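Local coordinates for cell cycle regulatory protein GcrA (Caulobacter crescentus, PDB 5YIW) that binds DNA through this N-terminal helix-turn-helix-type domain and, as its name implies, probably regulates genes of the cell cycle, at residues Ser13-Leu18 against Gly42-Leu47. Residues are numbered along the deposited sequence; the frame is centred on the assembly and turned at random.
Sequences STLKKL and GKVHRL. With nucleotides of chain E.
Segments 13-18 of helix 9-20 and 42-47, which lies largely on helix 37-46, come closest at the CA atoms of Lys16 and Val44, 8.0 Å apart. No hydrogen bond crosses this apolar contact. Leu15 takes part in three of the four side-chain pairs. Its CG is anti to the backbone N (chi1 169°), which sends its two methyls to different partners. Leu15 CD2 packs 3.5 Å from Lys43 CG and also touches Leu47 CD1. Leu15 CD1 meets Val44 CG2 at 4.1 Å. At the margin, the extended Lys16 chain brings CE across Leu47 CD2, a loose 4.2 Å approach.

Lys43 CB and CG pack on Leu15, but the chain bends at chi2 (56°) and carries NZ to the DNA. Lys43 NZ donates to OP2 of DC3 of chain E at 2.8 Å. Arg46 NE and NH1 grip the same OP2, both at 3.2 Å, and OP2 lies in the guanidinium plane. Gly42 O lies over one guanidinium face and C6 of the cytosine over the other, both toward the rim. Arg46 NH2 makes a weak hydrogen bond to a guanine N7, and His45 NE2 hydrogen-bonds a further phosphate, consistent with a helix-turn-helix recognition helix. A leucine in place of Arg46 would probably cost OP2 two hydrogen bonds and the guanine its weak one.

Behind the contact, Leu15 also packs on Ile28 of helix 25-32 and on Trp7, closing the core of the three-helix domain.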
loop_
_atom_site.group_PDB
_atom_site.type_symbol
_atom_site.label_atom_id
_atom_site.label_comp_id
_atom_site.label_asym_id
_atom_site.label_seq_id
_atom_site.Cartn_x
_atom_site.Cartn_y
_atom_site.Cartn_z
ATOM N N SER A 13 6.688 -2.840 -3.354
ATOM C CA SER A 13 7.645 -3.294 -2.351
ATOM C C SER A 13 7.454 -2.541 -1.036
ATOM O O SER A 13 7.488 -3.136 0.044
ATOM C CB SER A 13 9.080 -3.117 -2.854
ATOM O OG SER A 13 10.005 -3.676 -1.937
ATOM N N THR A 14 7.247 -1.234 -1.135
ATOM C CA THR A 14 7.052 -0.400 0.042
ATOM C C THR A 14 5.757 -0.784 0.745
ATOM O O THR A 14 5.731 -0.962 1.968
ATOM C CB THR A 14 7.031 1.083 -0.328
ATOM O OG1 THR A 14 8.310 1.445 -0.871
ATOM C CG2 THR A 14 6.756 1.930 0.901
ATOM N N LEU A 15 4.684 -0.937 -0.029
ATOM C CA LEU A 15 3.405 -1.385 0.534
ATOM C C LEU A 15 3.537 -2.689 1.325
ATOM O O LEU A 15 3.051 -2.787 2.458
ATOM C CB LEU A 15 2.360 -1.568 -0.573
ATOM C CG LEU A 15 1.069 -2.278 -0.152
ATOM C CD1 LEU A 15 0.305 -1.477 0.889
ATOM C CD2 LEU A 15 0.203 -2.540 -1.367
ATOM N N LYS A 16 4.186 -3.692 0.736
ATOM C CA LYS A 16 4.347 -4.981 1.399
ATOM C C LYS A 16 5.118 -4.850 2.701
ATOM O O LYS A 16 4.746 -5.445 3.707
ATOM C CB LYS A 16 5.069 -5.983 0.499
ATOM C CG LYS A 16 4.262 -6.515 -0.663
ATOM C CD LYS A 16 5.079 -7.573 -1.393
ATOM C CE LYS A 16 4.497 -7.923 -2.750
ATOM N NZ LYS A 16 5.407 -8.845 -3.485
ATOM N N LYS A 17 6.205 -4.085 2.673
ATOM C CA LYS A 17 7.022 -3.896 3.866
ATOM C C LYS A 17 6.210 -3.261 4.991
ATOM O O LYS A 17 6.239 -3.727 6.131
ATOM C CB LYS A 17 8.247 -3.033 3.558
ATOM C CG LYS A 17 9.088 -2.721 4.790
ATOM C CD LYS A 17 10.269 -1.827 4.465
ATOM C CE LYS A 17 9.819 -0.427 4.080
ATOM N NZ LYS A 17 10.975 0.493 3.878
ATOM N N LEU A 18 5.486 -2.196 4.665
ATOM C CA LEU A 18 4.743 -1.447 5.672
ATOM C C LEU A 18 3.529 -2.219 6.166
ATOM O O LEU A 18 3.198 -2.165 7.355
ATOM C CB LEU A 18 4.324 -0.084 5.123
ATOM C CG LEU A 18 5.498 0.836 4.764
ATOM C CD1 LEU A 18 5.013 2.124 4.129
ATOM C CD2 LEU A 18 6.334 1.124 6.004
ATOM N N GLY A 42 -7.416 -2.243 -1.543
ATOM C CA GLY A 42 -7.657 -3.004 -2.763
ATOM C C GLY A 42 -6.404 -3.739 -3.211
ATOM O O GLY A 42 -6.451 -4.910 -3.612
ATOM N N LYS A 43 -5.267 -3.047 -3.153
ATOM C CA LYS A 43 -4.013 -3.652 -3.592
ATOM C C LYS A 43 -3.560 -4.760 -2.652
ATOM O O LYS A 43 -3.071 -5.798 -3.107
ATOM C CB LYS A 43 -2.926 -2.590 -3.727
ATOM C CG LYS A 43 -1.620 -3.122 -4.342
ATOM C CD LYS A 43 -1.831 -3.765 -5.708
ATOM C CE LYS A 43 -0.493 -3.994 -6.394
ATOM N NZ LYS A 43 -0.676 -4.701 -7.693
ATOM N N VAL A 44 -3.753 -4.559 -1.345
ATOM C CA VAL A 44 -3.455 -5.605 -0.365
ATOM C C VAL A 44 -4.222 -6.891 -0.701
ATOM O O VAL A 44 -3.681 -8.007 -0.642
ATOM C CB VAL A 44 -3.796 -5.140 1.073
ATOM C CG1 VAL A 44 -3.826 -6.318 2.019
ATOM C CG2 VAL A 44 -2.783 -4.108 1.549
ATOM N N HIS A 45 -5.474 -6.735 -1.099
ATOM C CA HIS A 45 -6.278 -7.890 -1.458
ATOM C C HIS A 45 -5.789 -8.556 -2.736
ATOM O O HIS A 45 -5.741 -9.786 -2.799
ATOM C CB HIS A 45 -7.745 -7.496 -1.590
ATOM C CG HIS A 45 -8.455 -7.453 -0.282
ATOM N ND1 HIS A 45 -9.355 -8.425 0.106
ATOM C CD2 HIS A 45 -8.376 -6.578 0.747
ATOM C CE1 HIS A 45 -9.806 -8.140 1.315
ATOM N NE2 HIS A 45 -9.226 -7.030 1.731
ATOM N N ARG A 46 -5.414 -7.765 -3.740
ATOM C CA ARG A 46 -5.003 -8.368 -5.011
ATOM C C ARG A 46 -3.648 -9.048 -4.854
ATOM O O ARG A 46 -3.336 -10.001 -5.574
ATOM C CB ARG A 46 -4.978 -7.326 -6.141
ATOM C CG ARG A 46 -6.379 -6.837 -6.501
ATOM C CD ARG A 46 -6.424 -5.958 -7.736
ATOM N NE ARG A 46 -5.618 -4.757 -7.612
ATOM C CZ ARG A 46 -6.033 -3.621 -7.051
ATOM N NH1 ARG A 46 -5.217 -2.580 -6.996
ATOM N NH2 ARG A 46 -7.256 -3.525 -6.537
ATOM N N LEU A 47 -2.861 -8.587 -3.888
ATOM C CA LEU A 47 -1.587 -9.221 -3.572
ATOM C C LEU A 47 -1.747 -10.481 -2.722
ATOM O O LEU A 47 -0.785 -11.220 -2.522
ATOM C CB LEU A 47 -0.674 -8.234 -2.853
ATOM C CG LEU A 47 -0.128 -7.081 -3.698
ATOM C CD1 LEU A 47 0.560 -6.060 -2.797
ATOM C CD2 LEU A 47 0.833 -7.603 -4.769
ATOM P P DC E 3 -2.815 -2.691 -10.074
ATOM O OP1 DC E 3 -1.584 -1.947 -10.353
ATOM O OP2 DC E 3 -2.895 -3.618 -8.930
ATOM O "O5'" DC E 3 -4.020 -1.661 -9.936
ATOM C "C5'" DC E 3 -4.224 -0.671 -10.924
ATOM C "C4'" DC E 3 -5.537 0.038 -10.677
ATOM O "O4'" DC E 3 -6.624 -0.841 -10.978
ATOM C "C3'" DC E 3 -5.766 0.472 -9.227
ATOM O "O3'" DC E 3 -5.601 1.853 -9.157
ATOM C "C2'" DC E 3 -7.219 0.039 -8.919
ATOM C "C1'" DC E 3 -7.751 -0.392 -10.272
ATOM N N1 DC E 3 -8.728 -1.504 -10.251
ATOM C C2 DC E 3 -10.071 -1.253 -10.567
ATOM O O2 DC E 3 -10.426 -0.091 -10.795
ATOM N N3 DC E 3 -10.938 -2.285 -10.607
ATOM C C4 DC E 3 -10.522 -3.524 -10.335
ATOM N N4 DC E 3 -11.420 -4.518 -10.387
ATOM C C5 DC E 3 -9.161 -3.800 -10.011
ATOM C C6 DC E 3 -8.310 -2.774 -9.987
#